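Local coordinates for protein thiosulfate sulfurtransferase TUM1 (Saccharomyces cerevisiae, PDB 3UTN) that transfers sulfur through a cysteine persulfide, accepting it from NFS1 and handing it to UBA4 for 2-thiolation of the wobble uridine of tRNAs, at residues V122-S127 with L144-N149; V50-Y55 with L116-R121; L237-L242 with G288-T293. All coordinates share one frame; numbering follows the deposited sequence.

Interaction 1 of 3, residues V122-S127 with L144-N149; sequences VGNFSS and LLNNFN
Val122, Asn124 and Ser127 meet Asn149, Asn146 and Leu144 in a buried, mostly polar loop-to-strand-end contact, where the loop leaving strand 115-119 lies against the end of strand 141-145 and the start of helix 148-153. Asn149 ND2 donates to Val122 O at 2.7 Å with an N-H...O angle of 149°, coming from above the carbonyl plane. Gly123 CA lies close to this amide: a CB on it would run into Asn149 ND2, and its positive phi would also press that CB against the preceding carbonyl. Asn124 ND2 reaches Asn146 OD1 at 2.7 Å, the acceptor lying near the amide plane of Asn124 while the two amide planes are turned 41° apart.

In the N-terminal rhodanese domain this loop, between the central strand 115-119 and helix 127-136, probably corresponds, by strand order, to the persulfide-carrying loop of the C-terminal domain, but carries no catalytic cysteine. A cis peptide bond before Asn147 turns the chain from strand to helix, where Asn147 is the N-cap, its OD1 accepting from Gln150 N; its ND2 bonds to Thr247 O. Asn124 and Asn146 likewise donate to Lys248 O and Tyr250 O, so these amides also hold the loop of the second rhodanese region.

At the other end Leu144 supplies the apolar part. Leu144 CG stands anti to its own N (chi1 177°), sending CD1 to Ser127 CB at a tight 3.3 Å, with CD2 alongside Asn124 OD1. One water bridges the two segments, lying 2.6 Å from Leu145 O and bonding also to Asn124 OD1 and Ser127 OG.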
ATOM      1  N   VAL A 122      -6.941   6.435  -7.655  1.00 21.16           N
ATOM      2  CA  VAL A 122      -5.980   7.508  -7.465  1.00 22.12           C
ATOM      3  C   VAL A 122      -4.736   7.231  -8.285  1.00 22.33           C
ATOM      4  O   VAL A 122      -4.251   8.098  -9.011  1.00 22.91           O
ATOM      5  CB  VAL A 122      -5.629   7.693  -5.982  1.00 22.10           C
ATOM      6  CG1 VAL A 122      -4.551   8.757  -5.808  1.00 22.20           C
ATOM      7  CG2 VAL A 122      -6.878   8.073  -5.214  1.00 22.87           C
ATOM      8  N   GLY A 123      -4.242   6.008  -8.185  1.00 22.46           N
ATOM      9  CA  GLY A 123      -3.045   5.621  -8.892  1.00 23.83           C
ATOM     10  C   GLY A 123      -2.028   5.154  -7.892  1.00 23.51           C
ATOM     11  O   GLY A 123      -1.225   5.941  -7.401  1.00 25.60           O
ATOM     12  N   ASN A 124      -2.089   3.872  -7.565  1.00 23.15           N
ATOM     13  CA  ASN A 124      -1.131   3.277  -6.642  1.00 21.94           C
ATOM     14  C   ASN A 124      -1.053   4.042  -5.357  1.00 21.93           C
ATOM     15  O   ASN A 124       0.022   4.372  -4.861  1.00 21.70           O
ATOM     16  CB  ASN A 124       0.228   3.194  -7.296  1.00 21.60           C
ATOM     17  CG  ASN A 124       0.242   2.181  -8.385  1.00 21.46           C
ATOM     18  OD1 ASN A 124      -0.285   1.091  -8.205  1.00 22.46           O
ATOM     19  ND2 ASN A 124       0.826   2.523  -9.517  1.00 21.11           N
ATOM     20  N   PHE A 125      -2.228   4.331  -4.835  1.00 21.15           N
ATOM     21  CA  PHE A 125      -2.335   5.109  -3.646  1.00 21.15           C
ATOM     22  C   PHE A 125      -2.722   4.194  -2.504  1.00 20.05           C
ATOM     23  O   PHE A 125      -1.964   4.024  -1.573  1.00 20.33           O
ATOM     24  CB  PHE A 125      -3.364   6.199  -3.855  1.00 22.23           C
ATOM     25  CG  PHE A 125      -3.475   7.144  -2.708  1.00 23.51           C
ATOM     26  CD1 PHE A 125      -4.626   7.180  -1.943  1.00 24.10           C
ATOM     27  CD2 PHE A 125      -2.429   8.003  -2.394  1.00 24.70           C
ATOM     28  CE1 PHE A 125      -4.739   8.055  -0.877  1.00 24.50           C
ATOM     29  CE2 PHE A 125      -2.534   8.883  -1.329  1.00 25.54           C
ATOM     30  CZ  PHE A 125      -3.694   8.909  -0.569  1.00 25.67           C
ATOM     31  N   SER A 126      -3.898   3.592  -2.600  1.00 19.47           N
ATOM     32  CA  SER A 126      -4.362   2.664  -1.582  1.00 19.39           C
ATOM     33  C   SER A 126      -4.297   1.247  -2.107  1.00 18.73           C
ATOM     34  O   SER A 126      -4.329   0.285  -1.346  1.00 19.28           O
ATOM     35  CB  SER A 126      -5.798   2.996  -1.219  1.00 19.06           C
ATOM     36  OG  SER A 126      -6.593   3.076  -2.390  1.00 19.46           O
ATOM     37  N   SER A 127      -4.238   1.118  -3.424  1.00 18.32           N
ATOM     38  CA  SER A 127      -4.205  -0.198  -4.025  1.00 18.07           C
ATOM     39  C   SER A 127      -2.982  -0.990  -3.581  1.00 17.52           C
ATOM     40  O   SER A 127      -3.113  -2.169  -3.296  1.00 17.74           O
ATOM     41  CB  SER A 127      -4.310  -0.125  -5.544  1.00 18.05           C
ATOM     42  OG  SER A 127      -3.277   0.663  -6.082  1.00 18.46           O
ATOM     43  N   LEU A 144      -1.312  -6.085  -8.378  1.00 19.00           N
ATOM     44  CA  LEU A 144      -1.591  -4.709  -8.202  1.00 18.44           C
ATOM     45  C   LEU A 144      -1.620  -4.197  -9.602  1.00 18.44           C
ATOM     46  O   LEU A 144      -0.604  -4.211 -10.292  1.00 18.48           O
ATOM     47  CB  LEU A 144      -0.477  -4.044  -7.422  1.00 18.30           C
ATOM     48  CG  LEU A 144      -0.678  -2.552  -7.249  1.00 18.28           C
ATOM     49  CD1 LEU A 144      -1.983  -2.326  -6.513  1.00 17.65           C
ATOM     50  CD2 LEU A 144       0.499  -1.974  -6.496  1.00 18.26           C
ATOM     51  N   LEU A 145      -2.799  -3.783 -10.040  1.00 18.33           N
ATOM     52  CA  LEU A 145      -2.899  -3.213 -11.351  1.00 18.63           C
ATOM     53  C   LEU A 145      -2.062  -1.969 -11.332  1.00 18.75           C
ATOM     54  O   LEU A 145      -2.176  -1.139 -10.430  1.00 19.14           O
ATOM     55  CB  LEU A 145      -4.333  -2.880 -11.720  1.00 18.08           C
ATOM     56  CG  LEU A 145      -4.454  -2.280 -13.122  1.00 17.51           C
ATOM     57  CD1 LEU A 145      -4.175  -3.324 -14.189  1.00 17.49           C
ATOM     58  CD2 LEU A 145      -5.834  -1.700 -13.287  1.00 17.63           C
ATOM     59  N   ASN A 146      -1.205  -1.852 -12.328  1.00 19.33           N
ATOM     60  CA  ASN A 146      -0.345  -0.717 -12.412  1.00 19.27           C
ATOM     61  C   ASN A 146      -0.563   0.100 -13.681  1.00 19.48           C
ATOM     62  O   ASN A 146       0.102  -0.109 -14.677  1.00 20.28           O
ATOM     63  CB  ASN A 146       1.109  -1.140 -12.297  1.00 19.87           C
ATOM     64  CG  ASN A 146       2.021   0.040 -12.200  1.00 19.95           C
ATOM     65  OD1 ASN A 146       1.656   1.064 -11.619  1.00 19.80           O
ATOM     66  ND2 ASN A 146       3.207  -0.073 -12.790  1.00 20.51           N
ATOM     67  N   ASN A 147      -1.513   1.015 -13.652  1.00 19.27           N
ATOM     68  CA  ASN A 147      -2.461   1.152 -12.568  1.00 19.53           C
ATOM     69  C   ASN A 147      -3.774   1.473 -13.231  1.00 19.53           C
ATOM     70  O   ASN A 147      -3.859   1.505 -14.459  1.00 18.91           O
ATOM     71  CB  ASN A 147      -2.051   2.256 -11.593  1.00 19.86           C
ATOM     72  CG  ASN A 147      -1.847   3.598 -12.268  1.00 20.22           C
ATOM     73  OD1 ASN A 147      -2.220   3.798 -13.421  1.00 21.02           O
ATOM     74  ND2 ASN A 147      -1.254   4.528 -11.545  1.00 20.31           N
ATOM     75  N   PHE A 148      -4.791   1.718 -12.426  1.00 19.38           N
ATOM     76  CA  PHE A 148      -6.093   1.992 -12.956  1.00 19.52           C
ATOM     77  C   PHE A 148      -6.120   3.276 -13.763  1.00 19.51           C
ATOM     78  O   PHE A 148      -6.887   3.381 -14.708  1.00 19.51           O
ATOM     79  CB  PHE A 148      -7.111   2.048 -11.843  1.00 19.35           C
ATOM     80  CG  PHE A 148      -8.519   1.991 -12.318  1.00 19.33           C
ATOM     81  CD1 PHE A 148      -8.902   1.086 -13.306  1.00 19.00           C
ATOM     82  CD2 PHE A 148      -9.479   2.815 -11.754  1.00 19.23           C
ATOM     83  CE1 PHE A 148     -10.214   1.030 -13.730  1.00 19.40           C
ATOM     84  CE2 PHE A 148     -10.792   2.754 -12.171  1.00 19.07           C
ATOM     85  CZ  PHE A 148     -11.161   1.860 -13.157  1.00 18.91           C
ATOM     86  N   ASN A 149      -5.283   4.241 -13.390  1.00 20.96           N
ATOM     87  CA  ASN A 149      -5.158   5.477 -14.154  1.00 22.25           C
ATOM     88  C   ASN A 149      -4.829   5.169 -15.595  1.00 22.06           C
ATOM     89  O   ASN A 149      -5.497   5.642 -16.508  1.00 21.74           O
ATOM     90  CB  ASN A 149      -4.070   6.377 -13.580  1.00 23.67           C
ATOM     91  CG  ASN A 149      -4.492   7.055 -12.295  1.00 24.60           C
ATOM     92  OD1 ASN A 149      -5.656   7.006 -11.904  1.00 26.28           O
ATOM     93  ND2 ASN A 149      -3.546   7.704 -11.638  1.00 25.53           N
TER
HETATM   94  O   HOH W   1      -2.801   0.429  -8.487  1.00 18.85           O

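Interaction 2 of 3, residues V50-Y55 with L116-R121; sequences VDATWY and LVVYDR
Val50 and Val118 pair on strands 47-51 and 115-119, neighbouring parallel strands of the sheet in the N-terminal rhodanese domain, and the chain continues past the strand ends into a polar cluster around Arg121. Val50 N donates to Val117 O, Tyr119 N to Val50 O at 2.7 Å, and Ala52 N to Tyr119 O at 2.6 Å in a nearly straight line (178°). On the face carrying Val50 and Val118, Val50 CG2 meets Leu116 CD2 at 3.7 Å, and Ala52 CB rests on Val118 CG1.

On the other face the Tyr119 ring lies over Asp51, whose CA sits 3.8 Å from the ring centroid in a CH-pi contact, while the hydroxyl of Tyr119 is bonded to Ser76 OG and Ile73 N. Cutting the ring back to an alanine is likely to uncover Asp51 CA and CB and leave Ser76 OG and Ile73 N without their hydroxyl partner.

Arg121 runs from CB beside Tyr55 OH to CG next to Thr53 OG1, which also accepts from Arg121 N at 2.6 Å. CD returns to Tyr55 OH at 3.2 Å, the hydroxyl itself being bonded to Asp66. The straight chain to NE (chi3 -178°) brings that atom 3.4 Å from Asp51 OD2 in a salt bridge, its guanidinium 73° from the carboxylate plane; one water links the same two atoms, and NH1 goes on to Pro71 O. Asp51 OD1 meanwhile closes an Asx turn with Thr53 N. The buried carboxylate thus has each oxygen engaged, and the arginine's charge would be expected to favour the ionised form of Asp51.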
ATOM      1  N   VAL A  50      -9.886  -5.660  -7.819  1.00 18.96           N
ATOM      2  CA  VAL A  50     -10.216  -5.220  -6.501  1.00 19.05           C
ATOM      3  C   VAL A  50      -9.958  -3.744  -6.527  1.00 18.75           C
ATOM      4  O   VAL A  50      -8.825  -3.305  -6.606  1.00 18.93           O
ATOM      5  CB  VAL A  50      -9.342  -5.907  -5.450  1.00 19.23           C
ATOM      6  CG1 VAL A  50      -9.693  -5.398  -4.064  1.00 19.44           C
ATOM      7  CG2 VAL A  50      -9.528  -7.411  -5.521  1.00 19.60           C
ATOM      8  N   ASP A  51     -11.037  -2.987  -6.497  1.00 18.91           N
ATOM      9  CA  ASP A  51     -10.940  -1.566  -6.368  1.00 19.65           C
ATOM     10  C   ASP A  51     -10.703  -1.276  -4.898  1.00 19.64           C
ATOM     11  O   ASP A  51     -11.571  -1.488  -4.053  1.00 20.06           O
ATOM     12  CB  ASP A  51     -12.217  -0.911  -6.868  1.00 20.03           C
ATOM     13  CG  ASP A  51     -12.155   0.589  -6.808  1.00 21.37           C
ATOM     14  OD1 ASP A  51     -11.108   1.131  -6.404  1.00 21.68           O
ATOM     15  OD2 ASP A  51     -13.160   1.224  -7.163  1.00 22.36           O
ATOM     16  N   ALA A  52      -9.501  -0.806  -4.604  1.00 19.15           N
ATOM     17  CA  ALA A  52      -9.115  -0.491  -3.247  1.00 19.17           C
ATOM     18  C   ALA A  52      -9.089   1.007  -3.085  1.00 19.18           C
ATOM     19  O   ALA A  52      -8.451   1.539  -2.177  1.00 19.91           O
ATOM     20  CB  ALA A  52      -7.760  -1.079  -2.944  1.00 18.52           C
ATOM     21  N   THR A  53      -9.799   1.685  -3.972  1.00 19.52           N
ATOM     22  CA  THR A  53      -9.798   3.124  -3.974  1.00 19.86           C
ATOM     23  C   THR A  53     -10.115   3.615  -2.593  1.00 20.13           C
ATOM     24  O   THR A  53     -11.060   3.176  -1.941  1.00 19.15           O
ATOM     25  CB  THR A  53     -10.783   3.707  -4.978  1.00 19.46           C
ATOM     26  OG1 THR A  53     -10.352   3.356  -6.288  1.00 19.13           O
ATOM     27  CG2 THR A  53     -10.815   5.209  -4.872  1.00 19.73           C
ATOM     28  N   TRP A  54      -9.261   4.503  -2.143  1.00 20.61           N
ATOM     29  CA  TRP A  54      -9.443   5.129  -0.883  1.00 21.59           C
ATOM     30  C   TRP A  54      -8.914   6.499  -1.098  1.00 21.71           C
ATOM     31  O   TRP A  54      -7.887   6.683  -1.742  1.00 21.12           O
ATOM     32  CB  TRP A  54      -8.663   4.381   0.174  1.00 22.41           C
ATOM     33  CG  TRP A  54      -8.743   5.044   1.508  1.00 23.87           C
ATOM     34  CD1 TRP A  54      -9.664   4.810   2.519  1.00 24.50           C
ATOM     35  CD2 TRP A  54      -7.874   6.098   2.010  1.00 24.75           C
ATOM     36  NE1 TRP A  54      -9.421   5.624   3.589  1.00 25.16           N
ATOM     37  CE2 TRP A  54      -8.362   6.423   3.348  1.00 24.96           C
ATOM     38  CE3 TRP A  54      -6.771   6.778   1.505  1.00 25.03           C
ATOM     39  CZ2 TRP A  54      -7.760   7.394   4.132  1.00 25.45           C
ATOM     40  CZ3 TRP A  54      -6.173   7.752   2.306  1.00 25.73           C
ATOM     41  CH2 TRP A  54      -6.656   8.049   3.589  1.00 25.44           C
ATOM     42  N   TYR A  55      -9.631   7.475  -0.570  1.00 21.78           N
ATOM     43  CA  TYR A  55      -9.296   8.854  -0.802  1.00 22.70           C
ATOM     44  C   TYR A  55      -8.929   9.516   0.493  1.00 23.28           C
ATOM     45  O   TYR A  55      -9.426   9.137   1.542  1.00 22.28           O
ATOM     46  CB  TYR A  55     -10.496   9.571  -1.383  1.00 22.46           C
ATOM     47  CG  TYR A  55     -10.900   9.071  -2.735  1.00 22.26           C
ATOM     48  CD1 TYR A  55      -9.977   9.004  -3.773  1.00 22.86           C
ATOM     49  CD2 TYR A  55     -12.209   8.701  -2.989  1.00 22.21           C
ATOM     50  CE1 TYR A  55     -10.350   8.570  -5.030  1.00 23.17           C
ATOM     51  CE2 TYR A  55     -12.593   8.268  -4.241  1.00 22.69           C
ATOM     52  CZ  TYR A  55     -11.658   8.209  -5.254  1.00 22.37           C
ATOM     53  OH  TYR A  55     -12.028   7.775  -6.487  1.00 23.25           O
ATOM     54  N   LEU A 116      -6.664 -11.757  -7.547  1.00 20.53           N
ATOM     55  CA  LEU A 116      -7.117 -10.447  -7.171  1.00 20.22           C
ATOM     56  C   LEU A 116      -6.244  -9.457  -7.868  1.00 19.09           C
ATOM     57  O   LEU A 116      -5.024  -9.531  -7.814  1.00 20.06           O
ATOM     58  CB  LEU A 116      -7.080 -10.250  -5.663  1.00 20.36           C
ATOM     59  CG  LEU A 116      -7.974 -11.240  -4.917  1.00 20.29           C
ATOM     60  CD1 LEU A 116      -7.824 -11.032  -3.424  1.00 20.89           C
ATOM     61  CD2 LEU A 116      -9.431 -11.121  -5.335  1.00 20.60           C
ATOM     62  N   VAL A 117      -6.876  -8.555  -8.583  1.00 18.52           N
ATOM     63  CA  VAL A 117      -6.121  -7.540  -9.253  1.00 17.49           C
ATOM     64  C   VAL A 117      -6.543  -6.233  -8.646  1.00 16.92           C
ATOM     65  O   VAL A 117      -7.624  -5.721  -8.896  1.00 16.66           O
ATOM     66  CB  VAL A 117      -6.301  -7.568 -10.768  1.00 17.73           C
ATOM     67  CG1 VAL A 117      -5.489  -6.441 -11.377  1.00 17.17           C
ATOM     68  CG2 VAL A 117      -5.855  -8.920 -11.321  1.00 17.58           C
ATOM     69  N   VAL A 118      -5.659  -5.703  -7.830  1.00 16.70           N
ATOM     70  CA  VAL A 118      -6.000  -4.569  -7.038  1.00 16.61           C
ATOM     71  C   VAL A 118      -5.696  -3.333  -7.828  1.00 17.03           C
ATOM     72  O   VAL A 118      -4.693  -3.246  -8.520  1.00 16.93           O
ATOM     73  CB  VAL A 118      -5.203  -4.545  -5.742  1.00 16.39           C
ATOM     74  CG1 VAL A 118      -5.651  -3.367  -4.904  1.00 16.34           C
ATOM     75  CG2 VAL A 118      -5.421  -5.846  -4.995  1.00 16.49           C
ATOM     76  N   TYR A 119      -6.582  -2.369  -7.713  1.00 17.49           N
ATOM     77  CA  TYR A 119      -6.322  -1.095  -8.298  1.00 18.05           C
ATOM     78  C   TYR A 119      -7.004  -0.089  -7.424  1.00 18.07           C
ATOM     79  O   TYR A 119      -7.738  -0.439  -6.504  1.00 18.54           O
ATOM     80  CB  TYR A 119      -6.862  -1.047  -9.719  1.00 17.45           C
ATOM     81  CG  TYR A 119      -8.352  -1.218  -9.841  1.00 17.96           C
ATOM     82  CD1 TYR A 119      -8.941  -2.482  -9.798  1.00 18.34           C
ATOM     83  CD2 TYR A 119      -9.172  -0.116 -10.005  1.00 17.86           C
ATOM     84  CE1 TYR A 119     -10.309  -2.630  -9.920  1.00 18.34           C
ATOM     85  CE2 TYR A 119     -10.534  -0.253 -10.141  1.00 18.69           C
ATOM     86  CZ  TYR A 119     -11.093  -1.506 -10.100  1.00 18.63           C
ATOM     87  OH  TYR A 119     -12.444  -1.620 -10.232  1.00 19.57           O
ATOM     88  N   ASP A 120      -6.736   1.166  -7.703  1.00 18.89           N
ATOM     89  CA  ASP A 120      -7.483   2.215  -7.073  1.00 19.81           C
ATOM     90  C   ASP A 120      -7.624   3.314  -8.093  1.00 20.09           C
ATOM     91  O   ASP A 120      -6.963   3.285  -9.134  1.00 20.12           O
ATOM     92  CB  ASP A 120      -6.804   2.673  -5.780  1.00 20.30           C
ATOM     93  CG  ASP A 120      -5.427   3.238  -6.000  1.00 20.57           C
ATOM     94  OD1 ASP A 120      -5.144   3.774  -7.088  1.00 22.40           O
ATOM     95  OD2 ASP A 120      -4.619   3.168  -5.061  1.00 20.70           O
ATOM     96  N   ARG A 121      -8.486   4.275  -7.810  1.00 20.19           N
ATOM     97  CA  ARG A 121      -8.757   5.321  -8.773  1.00 21.32           C
ATOM     98  C   ARG A 121      -7.737   6.426  -8.712  1.00 21.14           C
ATOM     99  O   ARG A 121      -7.674   7.259  -9.606  1.00 21.93           O
ATOM    100  CB  ARG A 121     -10.150   5.876  -8.556  1.00 21.85           C
ATOM    101  CG  ARG A 121     -11.189   4.818  -8.792  1.00 22.31           C
ATOM    102  CD  ARG A 121     -12.579   5.313  -8.494  1.00 24.02           C
ATOM    103  NE  ARG A 121     -13.510   4.216  -8.690  1.00 25.40           N
ATOM    104  CZ  ARG A 121     -13.921   3.790  -9.879  1.00 24.87           C
ATOM    105  NH1 ARG A 121     -13.493   4.378 -10.983  1.00 25.81           N
ATOM    106  NH2 ARG A 121     -14.761   2.774  -9.959  1.00 26.79           N
TER
HETATM  107  O   HOH W   2     -13.630   3.526  -6.102  1.00 25.40           O

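Interaction 3 of 3, residues L237-L242 with G288-T293; sequences LPYGSL and GVIIKT
Tyr239 and Ile290 form the tight end of a contact between the 3-10 turn 239-242 and helix 286-297, without hydrogen bonds across it and carried mainly by apolar side chains. The CD1 methyl of Ile290 sits over one face of the Tyr239 ring, offset toward the rim by CD1 and CG, 3.7 Å from the centroid in a CH-pi contact. With its CG set between backbone N and carbonyl carbon (chi1 73°), the tyrosine lays its ring alongside the helix, while Ile290 CG2 meets Tyr239 CB at 3.6 Å.

Ile291 fills the space one residue on. Its CB takes Leu242 CD1 at 3.6 Å. More loosely, Ile291 CD1 reaches Leu237 CB at 4.0 Å. Leu237 and Leu242 continue onto Ala264 of helix 255-267.

The outer side of the turn is looser. Gly240 and Ser241, both partly exposed, make no contact with 288-293; instead Pro238 O accepts from both Ser241 N and Ser241 OG, the latter at 2.6 Å, closing the turn on itself.

Tyr239 is partly exposed too, and its side chain lies about 6 Å from that of Cys282, the persulfide carrier, besides touching Ser287. Cysteine at the head of a Cys-Gly-Thr-Gly-Val loop, leading straight into a helix as here into 286-297, is the active-site signature of mercaptopyruvate sulfurtransferases within the rhodanese fold.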
ATOM      1  N   LEU A 237      11.175   9.033   1.856  1.00 24.74           N
ATOM      2  CA  LEU A 237      10.980   8.538   0.517  1.00 23.96           C
ATOM      3  C   LEU A 237       9.519   8.786   0.194  1.00 23.73           C
ATOM      4  O   LEU A 237       8.717   7.861   0.204  1.00 23.55           O
ATOM      5  CB  LEU A 237      11.362   7.064   0.419  1.00 24.04           C
ATOM      6  CG  LEU A 237      11.641   6.519  -0.983  1.00 24.32           C
ATOM      7  CD1 LEU A 237      12.671   7.366  -1.722  1.00 25.09           C
ATOM      8  CD2 LEU A 237      12.123   5.085  -0.873  1.00 24.71           C
ATOM      9  N   PRO A 238       9.163  10.060  -0.055  1.00 23.89           N
ATOM     10  CA  PRO A 238       7.778  10.385  -0.336  1.00 23.45           C
ATOM     11  C   PRO A 238       7.300   9.503  -1.465  1.00 23.17           C
ATOM     12  O   PRO A 238       7.955   9.409  -2.501  1.00 22.62           O
ATOM     13  CB  PRO A 238       7.846  11.851  -0.748  1.00 24.13           C
ATOM     14  CG  PRO A 238       9.000  12.367   0.039  1.00 24.51           C
ATOM     15  CD  PRO A 238      10.007  11.266  -0.080  1.00 24.50           C
ATOM     16  N   TYR A 239       6.192   8.811  -1.234  1.00 23.14           N
ATOM     17  CA  TYR A 239       5.743   7.769  -2.144  1.00 23.43           C
ATOM     18  C   TYR A 239       5.628   8.257  -3.583  1.00 23.28           C
ATOM     19  O   TYR A 239       5.918   7.512  -4.512  1.00 23.39           O
ATOM     20  CB  TYR A 239       4.422   7.177  -1.665  1.00 23.65           C
ATOM     21  CG  TYR A 239       3.235   8.074  -1.861  1.00 24.77           C
ATOM     22  CD1 TYR A 239       2.523   8.060  -3.057  1.00 25.55           C
ATOM     23  CD2 TYR A 239       2.815   8.936  -0.852  1.00 25.30           C
ATOM     24  CE1 TYR A 239       1.424   8.873  -3.244  1.00 26.53           C
ATOM     25  CE2 TYR A 239       1.718   9.758  -1.033  1.00 26.49           C
ATOM     26  CZ  TYR A 239       1.029   9.717  -2.230  1.00 26.88           C
ATOM     27  OH  TYR A 239      -0.060  10.524  -2.422  1.00 29.69           O
ATOM     28  N   GLY A 240       5.211   9.513  -3.746  1.00 23.44           N
ATOM     29  CA  GLY A 240       5.045  10.127  -5.056  1.00 24.78           C
ATOM     30  C   GLY A 240       6.329  10.117  -5.857  1.00 24.53           C
ATOM     31  O   GLY A 240       6.299  10.073  -7.085  1.00 24.98           O
ATOM     32  N   SER A 241       7.458  10.130  -5.155  1.00 24.61           N
ATOM     33  CA  SER A 241       8.763  10.089  -5.803  1.00 24.99           C
ATOM     34  C   SER A 241       8.986   8.759  -6.510  1.00 24.45           C
ATOM     35  O   SER A 241       9.839   8.651  -7.375  1.00 23.63           O
ATOM     36  CB  SER A 241       9.875  10.322  -4.784  1.00 25.02           C
ATOM     37  OG  SER A 241      10.054   9.184  -3.954  1.00 26.29           O
ATOM     38  N   LEU A 242       8.219   7.747  -6.130  1.00 24.21           N
ATOM     39  CA  LEU A 242       8.419   6.418  -6.674  1.00 23.92           C
ATOM     40  C   LEU A 242       7.346   6.060  -7.689  1.00 23.95           C
ATOM     41  O   LEU A 242       7.334   4.966  -8.237  1.00 24.43           O
ATOM     42  CB  LEU A 242       8.500   5.392  -5.543  1.00 23.59           C
ATOM     43  CG  LEU A 242       9.690   5.621  -4.611  1.00 23.21           C
ATOM     44  CD1 LEU A 242       9.774   4.510  -3.590  1.00 22.72           C
ATOM     45  CD2 LEU A 242      10.991   5.692  -5.391  1.00 23.30           C
ATOM     46  N   GLY A 288       3.038   4.072   2.822  1.00 21.90           N
ATOM     47  CA  GLY A 288       4.225   3.285   3.108  1.00 20.80           C
ATOM     48  C   GLY A 288       4.290   2.066   2.207  1.00 19.77           C
ATOM     49  O   GLY A 288       5.362   1.659   1.782  1.00 19.72           O
ATOM     50  N   VAL A 289       3.137   1.481   1.911  1.00 19.10           N
ATOM     51  CA  VAL A 289       3.108   0.319   1.048  1.00 19.12           C
ATOM     52  C   VAL A 289       3.378   0.722  -0.390  1.00 18.58           C
ATOM     53  O   VAL A 289       3.909  -0.060  -1.167  1.00 18.14           O
ATOM     54  CB  VAL A 289       1.786  -0.447   1.134  1.00 19.17           C
ATOM     55  CG1 VAL A 289       1.830  -1.639   0.199  1.00 18.97           C
ATOM     56  CG2 VAL A 289       1.550  -0.909   2.561  1.00 19.50           C
ATOM     57  N   ILE A 290       3.021   1.952  -0.733  1.00 18.49           N
ATOM     58  CA  ILE A 290       3.310   2.455  -2.059  1.00 18.49           C
ATOM     59  C   ILE A 290       4.808   2.357  -2.286  1.00 18.58           C
ATOM     60  O   ILE A 290       5.253   1.788  -3.281  1.00 18.59           O
ATOM     61  CB  ILE A 290       2.850   3.902  -2.253  1.00 18.78           C
ATOM     62  CG1 ILE A 290       1.341   4.014  -2.015  1.00 18.60           C
ATOM     63  CG2 ILE A 290       3.241   4.387  -3.645  1.00 18.66           C
ATOM     64  CD1 ILE A 290       0.845   5.440  -1.961  1.00 19.68           C
ATOM     65  N   ILE A 291       5.585   2.882  -1.346  1.00 18.57           N
ATOM     66  CA  ILE A 291       7.029   2.862  -1.517  1.00 18.81           C
ATOM     67  C   ILE A 291       7.584   1.488  -1.278  1.00 18.93           C
ATOM     68  O   ILE A 291       8.511   1.079  -1.952  1.00 19.33           O
ATOM     69  CB  ILE A 291       7.765   3.918  -0.676  1.00 18.85           C
ATOM     70  CG1 ILE A 291       7.591   3.693   0.826  1.00 18.59           C
ATOM     71  CG2 ILE A 291       7.293   5.293  -1.090  1.00 18.98           C
ATOM     72  CD1 ILE A 291       8.593   4.466   1.658  1.00 18.30           C
ATOM     73  N   LYS A 292       6.997   0.774  -0.326  1.00 19.32           N
ATOM     74  CA  LYS A 292       7.393  -0.588  -0.061  1.00 19.80           C
ATOM     75  C   LYS A 292       7.303  -1.378  -1.362  1.00 19.43           C
ATOM     76  O   LYS A 292       8.221  -2.101  -1.732  1.00 19.65           O
ATOM     77  CB  LYS A 292       6.474  -1.182   0.991  1.00 20.44           C
ATOM     78  CG  LYS A 292       6.667  -2.658   1.220  1.00 21.56           C
ATOM     79  CD  LYS A 292       5.718  -3.128   2.298  1.00 22.74           C
ATOM     80  CE  LYS A 292       6.074  -4.532   2.716  1.00 23.56           C
ATOM     81  NZ  LYS A 292       5.927  -5.468   1.574  1.00 24.44           N
ATOM     82  N   THR A 293       6.188  -1.202  -2.054  1.00 19.25           N
ATOM     83  CA  THR A 293       5.924  -1.889  -3.299  1.00 19.73           C
ATOM     84  C   THR A 293       6.904  -1.458  -4.369  1.00 19.28           C
ATOM     85  O   THR A 293       7.419  -2.299  -5.105  1.00 19.51           O
ATOM     86  CB  THR A 293       4.480  -1.634  -3.743  1.00 19.84           C
ATOM     87  OG1 THR A 293       3.606  -2.151  -2.736  1.00 19.83           O
ATOM     88  CG2 THR A 293       4.187  -2.311  -5.061  1.00 20.00           C
TER

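In the fold
Along the chain interaction 2 closes before interaction 1 opens, and interaction 3 comes last. Interactions 1 and 2, their centres about 6 Å apart, both reach the N-terminal parallel sheet, where strands 141-145 and 115-119 are neighbours; Ser126 OG to Ala52 O and Leu145 N to Val118 O probably join them by hydrogen bonds. Interaction 3 lies in the C-terminal rhodanese domain, whose sheet has the same 1-5-4-2-3 order. Its centre is about 12 Å from that of interaction 1, and Asn124 and Phe125 pack on Ile290 and Tyr239, whereas interaction 2 stays about 7 Å away at the nearest atoms. Loop 122-127, which lacks the catalytic cysteine, thus abuts the catalytic domain near its active site.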